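PDB 6HOX: binding domain (Hc) of Paraclostridial Mosquitocidal Protein 1 from Paraclostridium bifermentans, which forms the receptor-binding part of a botulinum-like neurotoxin that targets Anopheles mosquitoes, directing the toxin to host nerve cells. Local coordinates for residues 90-95 with 223-228; 165-170 with 182-187; 275-280 with 313-318. All blocks are in the same frame, centred on the assembly; numbering follows the deposited sequence.

Overall arrangement
Contacts 1 and 2 belong to the N-terminal, lectin-like half of the binding domain and contact 3 to the C-terminal, trefoil-type half. Contact 2 is nested along the chain inside the long loop closed by contact 1. Their centres are 11 Å apart in one antiparallel sheet, where strands 89-96 and 167-174 lie next to each other and Phe93 O is 2.7 Å from Ile169 N, a probable hydrogen bond. Contact 3 follows later in the chain. Its centre is 42 Å from that of contact 1 and 35 Å from that of contact 2, and its nearest atoms are about 22 Å and about 17 Å from theirs, so contact 3 touches neither of the others.

Contact 1: 90-95 with 223-228; sequences TISFWI and QFNIYQ
Thr90 with Tyr227 and Ser92 with Asn225 are the hydrogen-bonded pairs of two antiparallel strands, each closed by two main-chain bonds. Tyr227 N reaches Thr90 O at 2.8 Å, and Asn225 N reaches Ser92 O at 2.8 Å. Between them lies the non-hydrogen-bonded pair Ile91 and Ile226, where CA-H...O contacts fill in, as from Ile91 CA to Asn225 O at 3.3 Å.

Most apolar contacts lie on the face carrying Ile91 and Ile226. Phe224 CG is anti to the backbone N (chi1 -174°), which brings the ring beside Phe93. The two rings are inclined by only 23°, but with centroids 5.5 Å apart they are slid so far that they barely overlap. Ile91 CG2 meets Phe224 CZ at 3.6 Å, at the far end of that ring. Large hydrophobic residues suit this face because it looks into the beta sandwich of the concanavalin-like, jelly-roll subdomain, where Trp123 and Ile125 of strand 122-128 meet it from the other sheet. On its other edge, strand 218-227 meets Leu29 of strand 25-32 with both Gln223 and Phe224, a G1 beta bulge, and Gln223 takes the positive phi (53°) of its first position.

On the other face Thr90 CB packs on Tyr227 CD1 at 4.0 Å, and polar contacts join it. Ser92 OG lies in the plane of the Tyr227 ring, at its edge, near CE1. A water bonded to Ser92 OG donates to Gln223 O at 2.8 Å, so that carbonyl, at the bulge, has a hydrogen-bond donor. Thr90 OG1 turns instead to Arg229 O and Leu231 N.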
loop_
_atom_site.group_PDB
_atom_site.type_symbol
_atom_site.label_atom_id
_atom_site.label_comp_id
_atom_site.label_asym_id
_atom_site.label_seq_id
_atom_site.Cartn_x
_atom_site.Cartn_y
_atom_site.Cartn_z
ATOM N N THR A 90 -8.383 -3.216 21.161
ATOM C CA THR A 90 -7.821 -2.720 19.931
ATOM C C THR A 90 -8.183 -3.684 18.793
ATOM O O THR A 90 -8.169 -4.912 18.970
ATOM C CB THR A 90 -6.303 -2.541 20.053
ATOM O OG1 THR A 90 -6.106 -1.588 21.098
ATOM C CG2 THR A 90 -5.649 -2.060 18.774
ATOM N N ILE A 91 -8.570 -3.091 17.661
ATOM C CA ILE A 91 -8.732 -3.757 16.407
ATOM C C ILE A 91 -7.652 -3.209 15.461
ATOM O O ILE A 91 -7.525 -1.995 15.317
ATOM C CB ILE A 91 -10.160 -3.545 15.860
ATOM C CG1 ILE A 91 -11.201 -4.289 16.703
ATOM C CG2 ILE A 91 -10.250 -3.950 14.390
ATOM C CD1 ILE A 91 -12.642 -4.010 16.317
ATOM N N SER A 92 -6.902 -4.110 14.817
ATOM C CA SER A 92 -5.956 -3.750 13.739
ATOM C C SER A 92 -6.143 -4.679 12.533
ATOM O O SER A 92 -6.632 -5.798 12.659
ATOM C CB SER A 92 -4.520 -3.722 14.216
ATOM O OG SER A 92 -4.002 -5.012 14.514
ATOM N N PHE A 93 -5.797 -4.176 11.346
ATOM C CA PHE A 93 -5.886 -4.969 10.128
ATOM C C PHE A 93 -5.202 -4.254 8.961
ATOM O O PHE A 93 -5.144 -2.981 8.871
ATOM C CB PHE A 93 -7.348 -5.268 9.763
ATOM C CG PHE A 93 -8.245 -4.065 9.589
ATOM C CD1 PHE A 93 -8.883 -3.492 10.678
ATOM C CD2 PHE A 93 -8.486 -3.534 8.337
ATOM C CE1 PHE A 93 -9.703 -2.388 10.529
ATOM C CE2 PHE A 93 -9.337 -2.454 8.181
ATOM C CZ PHE A 93 -9.931 -1.871 9.279
ATOM N N TRP A 94 -4.698 -5.092 8.048
ATOM C CA TRP A 94 -4.271 -4.661 6.734
ATOM C C TRP A 94 -5.471 -4.753 5.802
ATOM O O TRP A 94 -6.170 -5.774 5.806
ATOM C CB TRP A 94 -3.124 -5.533 6.232
ATOM C CG TRP A 94 -1.799 -5.187 6.829
ATOM C CD1 TRP A 94 -1.133 -5.851 7.818
ATOM C CD2 TRP A 94 -0.963 -4.077 6.456
ATOM N NE1 TRP A 94 0.067 -5.245 8.073
ATOM C CE2 TRP A 94 0.204 -4.159 7.247
ATOM C CE3 TRP A 94 -1.074 -3.044 5.515
ATOM C CZ2 TRP A 94 1.228 -3.220 7.145
ATOM C CZ3 TRP A 94 -0.045 -2.132 5.400
ATOM C CH2 TRP A 94 1.090 -2.225 6.204
ATOM N N ILE A 95 -5.678 -3.697 5.012
ATOM C CA ILE A 95 -6.745 -3.635 4.047
ATOM C C ILE A 95 -6.201 -3.103 2.720
ATOM O O ILE A 95 -5.349 -2.205 2.682
ATOM C CB ILE A 95 -7.924 -2.789 4.567
ATOM C CG1 ILE A 95 -9.208 -3.133 3.806
ATOM C CG2 ILE A 95 -7.617 -1.301 4.532
ATOM C CD1 ILE A 95 -10.445 -2.420 4.334
ATOM N N GLN A 223 -4.423 -10.058 8.609
ATOM C CA GLN A 223 -4.021 -9.809 9.992
ATOM C C GLN A 223 -5.088 -8.943 10.686
ATOM O O GLN A 223 -4.763 -7.906 11.291
ATOM C CB GLN A 223 -2.638 -9.157 10.062
ATOM C CG GLN A 223 -1.537 -9.927 9.328
ATOM C CD GLN A 223 -1.298 -11.287 9.941
ATOM O OE1 GLN A 223 -1.456 -12.324 9.302
ATOM N NE2 GLN A 223 -0.968 -11.296 11.214
ATOM N N PHE A 224 -6.356 -9.368 10.605
ATOM C CA PHE A 224 -7.388 -8.725 11.375
ATOM C C PHE A 224 -7.287 -9.251 12.805
ATOM O O PHE A 224 -7.612 -10.417 13.094
ATOM C CB PHE A 224 -8.774 -8.916 10.769
ATOM C CG PHE A 224 -9.860 -8.139 11.469
ATOM C CD1 PHE A 224 -10.377 -8.565 12.685
ATOM C CD2 PHE A 224 -10.376 -6.983 10.899
ATOM C CE1 PHE A 224 -11.401 -7.861 13.307
ATOM C CE2 PHE A 224 -11.393 -6.275 11.521
ATOM C CZ PHE A 224 -11.897 -6.711 12.727
ATOM N N ASN A 225 -6.766 -8.386 13.673
ATOM C CA ASN A 225 -6.369 -8.730 14.992
ATOM C C ASN A 225 -7.268 -8.004 15.988
ATOM O O ASN A 225 -7.624 -6.850 15.760
ATOM C CB ASN A 225 -4.908 -8.368 15.260
ATOM C CG ASN A 225 -3.942 -9.150 14.404
ATOM O OD1 ASN A 225 -4.346 -10.057 13.675
ATOM N ND2 ASN A 225 -2.673 -8.770 14.468
ATOM N N ILE A 226 -7.631 -8.711 17.065
ATOM C CA ILE A 226 -8.265 -8.114 18.258
ATOM C C ILE A 226 -7.331 -8.321 19.451
ATOM O O ILE A 226 -6.822 -9.421 19.680
ATOM C CB ILE A 226 -9.659 -8.709 18.533
ATOM C CG1 ILE A 226 -10.582 -8.573 17.318
ATOM C CG2 ILE A 226 -10.241 -8.058 19.786
ATOM C CD1 ILE A 226 -11.839 -9.398 17.391
ATOM N N TYR A 227 -7.107 -7.236 20.190
ATOM C CA TYR A 227 -6.299 -7.217 21.382
ATOM C C TYR A 227 -7.202 -6.798 22.538
ATOM O O TYR A 227 -8.088 -5.948 22.344
ATOM C CB TYR A 227 -5.139 -6.222 21.296
ATOM C CG TYR A 227 -4.196 -6.417 20.139
ATOM C CD1 TYR A 227 -4.520 -5.969 18.864
ATOM C CD2 TYR A 227 -2.965 -7.026 20.314
ATOM C CE1 TYR A 227 -3.656 -6.151 17.789
ATOM C CE2 TYR A 227 -2.086 -7.204 19.257
ATOM C CZ TYR A 227 -2.440 -6.777 17.989
ATOM O OH TYR A 227 -1.586 -6.966 16.954
ATOM N N GLN A 228 -6.924 -7.357 23.725
ATOM C CA GLN A 228 -7.761 -7.167 24.914
ATOM C C GLN A 228 -7.236 -5.991 25.749
ATOM O O GLN A 228 -7.438 -5.949 26.950
ATOM C CB GLN A 228 -7.800 -8.459 25.740
ATOM C CG GLN A 228 -6.477 -8.773 26.434
ATOM C CD GLN A 228 -6.449 -10.156 27.042
ATOM O OE1 GLN A 228 -7.484 -10.797 27.235
ATOM N NE2 GLN A 228 -5.250 -10.616 27.366
HETATM O O HOH W 1 -2.826 -6.010 12.139
#

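Contact 2: 165-170 with 182-187; sequences IWRHIT and YINGDK
Tyr182 pairs with Thr170 across a hairpin, its N giving a 2.7 Å bond to Thr170 O while Tyr182 O receives Thr170 N. The tyrosine ring turns its edge to Thr170 O, and the branched threonine packs its CB against Tyr182 CB at 3.9 Å. Next comes Ile183, in a non-hydrogen-bonded pair with Ile169. The two side chains run side by side, Ile169 CD1 touching Ile183 CG1 at 3.7 Å, as suits the apolar face of the sheet.

Asn184 then leaves the strand yet keeps the pairing with 167-170 alive. Its N binds His168 O at 2.8 Å, and its own amide oxygen stands in for a main-chain carbonyl: OD1 accepts His168 N at 2.9 Å, with an N-H...O angle of 173°. Asn184 ND2 goes to a water that also accepts from Arg167 NH1 and donates to Trp166 O. Asn184 (phi 51°) and Gly185 (phi 78°) are the middle residues of a type I' turn that links strand 178-183 to the next strand, 186-192; Asn-Gly is its classic sequence. Gly185 N binds a second water, shared with His168 ND1 and Thr170 OG1. Asp186 closes the turn, its N donating to Ile183 O at 2.9 Å.

Around the contact, Arg167 sends its guanidinium to carbonyls of Phe156, Ile157 and Tyr160. Helix 233-241 packs Val236 on Thr170 and Tyr182 and Phe240 on His168 and Asn184, while strand 89-96 adjoins 167-170 in the sheet.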
loop_
_atom_site.group_PDB
_atom_site.type_symbol
_atom_site.label_atom_id
_atom_site.label_comp_id
_atom_site.label_asym_id
_atom_site.label_seq_id
_atom_site.Cartn_x
_atom_site.Cartn_y
_atom_site.Cartn_z
ATOM N N ILE A 165 -3.842 0.616 -2.583
ATOM C CA ILE A 165 -2.581 0.487 -1.847
ATOM C C ILE A 165 -2.878 -0.134 -0.478
ATOM O O ILE A 165 -3.833 0.235 0.177
ATOM C CB ILE A 165 -1.870 1.850 -1.726
ATOM C CG1 ILE A 165 -1.579 2.467 -3.092
ATOM C CG2 ILE A 165 -0.592 1.734 -0.900
ATOM C CD1 ILE A 165 -1.301 3.942 -3.051
ATOM N N TRP A 166 -2.034 -1.074 -0.044
ATOM C CA TRP A 166 -2.148 -1.688 1.307
ATOM C C TRP A 166 -2.041 -0.617 2.400
ATOM O O TRP A 166 -1.037 0.089 2.468
ATOM C CB TRP A 166 -1.077 -2.763 1.508
ATOM C CG TRP A 166 -1.418 -4.078 0.877
ATOM C CD1 TRP A 166 -0.899 -4.620 -0.263
ATOM C CD2 TRP A 166 -2.349 -5.046 1.396
ATOM N NE1 TRP A 166 -1.445 -5.854 -0.487
ATOM C CE2 TRP A 166 -2.332 -6.146 0.516
ATOM C CE3 TRP A 166 -3.179 -5.093 2.522
ATOM C CZ2 TRP A 166 -3.130 -7.269 0.717
ATOM C CZ3 TRP A 166 -3.968 -6.208 2.723
ATOM C CH2 TRP A 166 -3.945 -7.280 1.828
ATOM N N ARG A 167 -3.069 -0.536 3.249
ATOM C CA ARG A 167 -3.131 0.377 4.384
ATOM C C ARG A 167 -3.301 -0.430 5.677
ATOM O O ARG A 167 -4.065 -1.397 5.718
ATOM C CB ARG A 167 -4.338 1.317 4.295
ATOM C CG ARG A 167 -4.435 2.145 3.024
ATOM C CD ARG A 167 -3.247 3.051 2.786
ATOM N NE ARG A 167 -3.565 3.999 1.727
ATOM C CZ ARG A 167 -2.693 4.638 0.946
ATOM N NH1 ARG A 167 -1.381 4.496 1.100
ATOM N NH2 ARG A 167 -3.175 5.432 0.001
ATOM N N HIS A 168 -2.617 0.003 6.735
ATOM C CA HIS A 168 -2.743 -0.629 8.020
ATOM C C HIS A 168 -3.623 0.260 8.876
ATOM O O HIS A 168 -3.321 1.446 9.030
ATOM C CB HIS A 168 -1.397 -0.869 8.707
ATOM C CG HIS A 168 -1.562 -1.676 9.948
ATOM N ND1 HIS A 168 -1.637 -1.101 11.191
ATOM C CD2 HIS A 168 -1.743 -3.000 10.135
ATOM C CE1 HIS A 168 -1.836 -2.039 12.099
ATOM N NE2 HIS A 168 -1.935 -3.207 11.475
ATOM N N ILE A 169 -4.695 -0.328 9.405
ATOM C CA ILE A 169 -5.675 0.415 10.208
ATOM C C ILE A 169 -5.584 -0.090 11.640
ATOM O O ILE A 169 -5.529 -1.318 11.849
ATOM C CB ILE A 169 -7.101 0.231 9.663
ATOM C CG1 ILE A 169 -7.169 0.480 8.154
ATOM C CG2 ILE A 169 -8.083 1.112 10.427
ATOM C CD1 ILE A 169 -6.746 1.874 7.754
ATOM N N THR A 170 -5.571 0.850 12.593
ATOM C CA THR A 170 -5.649 0.530 13.996
ATOM C C THR A 170 -6.756 1.387 14.623
ATOM O O THR A 170 -6.817 2.583 14.391
ATOM C CB THR A 170 -4.314 0.733 14.737
ATOM O OG1 THR A 170 -3.224 0.100 14.063
ATOM C CG2 THR A 170 -4.358 0.211 16.164
ATOM N N TYR A 182 -6.074 5.102 13.587
ATOM C CA TYR A 182 -4.740 5.251 13.027
ATOM C C TYR A 182 -4.725 4.659 11.608
ATOM O O TYR A 182 -5.368 3.643 11.370
ATOM C CB TYR A 182 -3.706 4.487 13.864
ATOM C CG TYR A 182 -3.546 4.903 15.305
ATOM C CD1 TYR A 182 -4.405 4.432 16.281
ATOM C CD2 TYR A 182 -2.497 5.719 15.711
ATOM C CE1 TYR A 182 -4.267 4.808 17.609
ATOM C CE2 TYR A 182 -2.340 6.096 17.041
ATOM C CZ TYR A 182 -3.233 5.652 17.996
ATOM O OH TYR A 182 -3.107 6.005 19.316
ATOM N N ILE A 183 -4.003 5.306 10.676
ATOM C CA ILE A 183 -3.611 4.706 9.393
ATOM C C ILE A 183 -2.077 4.709 9.340
ATOM O O ILE A 183 -1.462 5.751 9.614
ATOM C CB ILE A 183 -4.231 5.437 8.178
ATOM C CG1 ILE A 183 -5.756 5.446 8.247
ATOM C CG2 ILE A 183 -3.754 4.803 6.880
ATOM C CD1 ILE A 183 -6.449 6.328 7.242
ATOM N N ASN A 184 -1.491 3.537 9.039
ATOM C CA ASN A 184 -0.059 3.322 8.923
ATOM C C ASN A 184 0.640 3.862 10.178
ATOM O O ASN A 184 1.667 4.531 10.102
ATOM C CB ASN A 184 0.486 3.919 7.617
ATOM C CG ASN A 184 -0.107 3.271 6.375
ATOM O OD1 ASN A 184 -0.614 2.146 6.427
ATOM N ND2 ASN A 184 -0.074 3.975 5.253
ATOM N N GLY A 185 0.064 3.566 11.349
ATOM C CA GLY A 185 0.688 3.891 12.612
ATOM C C GLY A 185 0.552 5.356 13.004
ATOM O O GLY A 185 1.067 5.740 14.045
ATOM N N ASP A 186 -0.091 6.180 12.165
ATOM C CA ASP A 186 -0.343 7.599 12.451
ATOM C C ASP A 186 -1.801 7.828 12.892
ATOM O O ASP A 186 -2.747 7.477 12.199
ATOM C CB ASP A 186 -0.079 8.470 11.222
ATOM C CG ASP A 186 1.366 8.507 10.759
ATOM O OD1 ASP A 186 2.263 8.369 11.615
ATOM O OD2 ASP A 186 1.578 8.687 9.546
ATOM N N LYS A 187 -1.969 8.497 14.031
ATOM C CA LYS A 187 -3.269 8.881 14.542
ATOM C C LYS A 187 -3.937 9.883 13.594
ATOM O O LYS A 187 -3.329 10.874 13.195
ATOM C CB LYS A 187 -3.089 9.501 15.924
ATOM C CG LYS A 187 -4.385 9.827 16.642
ATOM C CD LYS A 187 -4.162 10.109 18.099
ATOM C CE LYS A 187 -3.224 11.268 18.336
ATOM N NZ LYS A 187 -3.291 11.714 19.745
HETATM O O HOH W 2 -0.000 2.732 2.658
HETATM O O HOH W 3 -2.099 1.584 11.821
#

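Contact 3: 275-280 with 313-318; sequences LRSTYK and DVEKVK
Leu275-Ser277 and Asp313-Val317 run 109° apart; their CA atoms come nearest at Arg276 and Val314, and a single main-chain bond, Glu315 N to Leu275 O at 2.7 Å, links the two segments. Beside that bond, Leu275 and Val317 cross at about a right angle, and Leu275 CD2 meets Val317 CG1 at 4.0 Å. Both are aliphatic because they lie inward, against Met265 and Phe339 in the C-terminal, beta-trefoil half of the domain.

Toward the surface Arg276 bridges to Asp313. The arginine chain bends at its third torsion (chi3 63°), which swings NE to within 2.7 Å of Asp313 OD1 while NH2 bonds to Asp313 OD2 at 2.9 Å. The guanidinium and carboxylate planes stand 69° apart, and NH2 comes to OD2 from above the carboxylate plane, so the grip is two-pronged but not coplanar.

Glu315, bent at its second torsion, folds its carboxylate back to Ser277. Ser277 OG donates to Glu315 OE2 at a modelled 2.4 Å, so short that the exact length is doubtful, and Tyr342 OH is a further partner of the serine hydroxyl. A water accepts Ser277 N and lies 2.8 Å from Glu315 OE2. These polar partners of the buried Glu315 would be consistent with a charged carboxylate, though the doubtful short contact leaves this open; the Arg276-Asp313 bridge would largely balance its own charges at the more exposed margin.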
loop_
_atom_site.group_PDB
_atom_site.type_symbol
_atom_site.label_atom_id
_atom_site.label_comp_id
_atom_site.label_asym_id
_atom_site.label_seq_id
_atom_site.Cartn_x
_atom_site.Cartn_y
_atom_site.Cartn_z
ATOM N N LEU A 275 7.447 6.499 -18.150
ATOM C CA LEU A 275 8.845 6.310 -18.530
ATOM C C LEU A 275 8.867 5.940 -20.018
ATOM O O LEU A 275 8.266 4.943 -20.446
ATOM C CB LEU A 275 9.484 5.231 -17.650
ATOM C CG LEU A 275 10.899 4.783 -18.016
ATOM C CD1 LEU A 275 11.935 5.838 -17.672
ATOM C CD2 LEU A 275 11.240 3.489 -17.309
ATOM N N ARG A 276 9.536 6.792 -20.800
ATOM C CA ARG A 276 9.689 6.612 -22.251
ATOM C C ARG A 276 11.191 6.609 -22.589
ATOM O O ARG A 276 12.039 6.808 -21.706
ATOM C CB ARG A 276 8.900 7.697 -22.994
ATOM C CG ARG A 276 7.402 7.677 -22.716
ATOM C CD ARG A 276 6.640 8.805 -23.394
ATOM N NE ARG A 276 6.722 8.705 -24.847
ATOM C CZ ARG A 276 6.057 9.476 -25.701
ATOM N NH1 ARG A 276 5.282 10.445 -25.238
ATOM N NH2 ARG A 276 6.164 9.270 -27.006
ATOM N N SER A 277 11.506 6.346 -23.862
ATOM C CA SER A 277 12.879 6.423 -24.364
ATOM C C SER A 277 12.894 7.017 -25.777
ATOM O O SER A 277 11.919 6.946 -26.517
ATOM C CB SER A 277 13.559 5.088 -24.343
ATOM O OG SER A 277 12.944 4.195 -25.248
ATOM N N THR A 278 14.031 7.614 -26.122
ATOM C CA THR A 278 14.215 8.315 -27.371
ATOM C C THR A 278 15.652 8.073 -27.854
ATOM O O THR A 278 16.623 8.266 -27.095
ATOM C CB THR A 278 13.890 9.805 -27.203
ATOM O OG1 THR A 278 13.972 10.418 -28.492
ATOM C CG2 THR A 278 14.820 10.519 -26.247
ATOM N N TYR A 279 15.765 7.636 -29.111
ATOM C CA TYR A 279 17.037 7.465 -29.770
ATOM C C TYR A 279 17.531 8.837 -30.234
ATOM O O TYR A 279 16.866 9.498 -31.017
ATOM C CB TYR A 279 16.902 6.489 -30.940
ATOM C CG TYR A 279 18.196 6.223 -31.659
ATOM C CD1 TYR A 279 19.270 5.647 -31.002
ATOM C CD2 TYR A 279 18.353 6.558 -32.993
ATOM C CE1 TYR A 279 20.467 5.405 -31.654
ATOM C CE2 TYR A 279 19.543 6.324 -33.660
ATOM C CZ TYR A 279 20.601 5.745 -32.989
ATOM O OH TYR A 279 21.770 5.518 -33.644
ATOM N N LYS A 280 18.677 9.274 -29.710
ATOM C CA LYS A 280 19.289 10.504 -30.151
ATOM C C LYS A 280 20.366 10.154 -31.176
ATOM O O LYS A 280 21.462 9.747 -30.810
ATOM C CB LYS A 280 19.826 11.300 -28.964
ATOM C CG LYS A 280 18.747 12.032 -28.186
ATOM C CD LYS A 280 19.288 12.834 -27.036
ATOM C CE LYS A 280 18.195 13.388 -26.152
ATOM N NZ LYS A 280 17.367 14.388 -26.871
ATOM N N ASP A 313 3.804 4.031 -25.817
ATOM C CA ASP A 313 5.182 3.534 -25.969
ATOM C C ASP A 313 5.876 3.425 -24.601
ATOM O O ASP A 313 7.115 3.293 -24.570
ATOM C CB ASP A 313 6.002 4.416 -26.925
ATOM C CG ASP A 313 6.361 5.797 -26.392
ATOM O OD1 ASP A 313 5.890 6.147 -25.307
ATOM O OD2 ASP A 313 7.115 6.522 -27.079
ATOM N N VAL A 314 5.099 3.478 -23.498
ATOM C CA VAL A 314 5.642 3.381 -22.149
ATOM C C VAL A 314 6.621 2.206 -22.078
ATOM O O VAL A 314 6.356 1.155 -22.592
ATOM C CB VAL A 314 4.550 3.237 -21.070
ATOM C CG1 VAL A 314 3.820 1.910 -21.170
ATOM C CG2 VAL A 314 5.135 3.429 -19.672
ATOM N N GLU A 315 7.745 2.419 -21.398
ATOM C CA GLU A 315 8.764 1.398 -21.227
ATOM C C GLU A 315 8.415 0.519 -20.030
ATOM O O GLU A 315 8.362 1.007 -18.900
ATOM C CB GLU A 315 10.134 2.031 -20.980
ATOM C CG GLU A 315 10.609 2.908 -22.125
ATOM C CD GLU A 315 10.911 2.186 -23.425
ATOM O OE1 GLU A 315 11.013 0.944 -23.418
ATOM O OE2 GLU A 315 11.061 2.877 -24.439
ATOM N N LYS A 316 8.227 -0.777 -20.287
ATOM C CA LYS A 316 8.165 -1.769 -19.232
ATOM C C LYS A 316 9.600 -2.153 -18.838
ATOM O O LYS A 316 10.469 -2.210 -19.708
ATOM C CB LYS A 316 7.374 -2.991 -19.708
ATOM C CG LYS A 316 5.938 -2.689 -20.111
ATOM C CD LYS A 316 4.993 -2.648 -18.934
ATOM C CE LYS A 316 4.500 -4.024 -18.537
ATOM N NZ LYS A 316 4.304 -4.141 -17.074
ATOM N N VAL A 317 9.822 -2.432 -17.541
ATOM C CA VAL A 317 11.144 -2.862 -17.012
ATOM C C VAL A 317 11.013 -4.122 -16.144
ATOM O O VAL A 317 9.979 -4.403 -15.543
ATOM C CB VAL A 317 11.841 -1.740 -16.217
ATOM C CG1 VAL A 317 11.900 -0.443 -17.002
ATOM C CG2 VAL A 317 11.187 -1.498 -14.858
ATOM N N LYS A 318 12.120 -4.856 -16.062
ATOM C CA LYS A 318 12.305 -5.937 -15.119
ATOM C C LYS A 318 13.607 -5.690 -14.373
ATOM O O LYS A 318 14.598 -5.228 -14.997
ATOM C CB LYS A 318 12.435 -7.285 -15.830
ATOM C CG LYS A 318 11.135 -7.860 -16.352
ATOM C CD LYS A 318 11.289 -9.267 -16.866
ATOM C CE LYS A 318 9.967 -9.879 -17.276
ATOM N NZ LYS A 318 10.180 -11.206 -17.891
HETATM O O HOH W 4 9.403 5.005 -25.179
HETATM O O HOH W 5 9.723 5.171 -28.440
#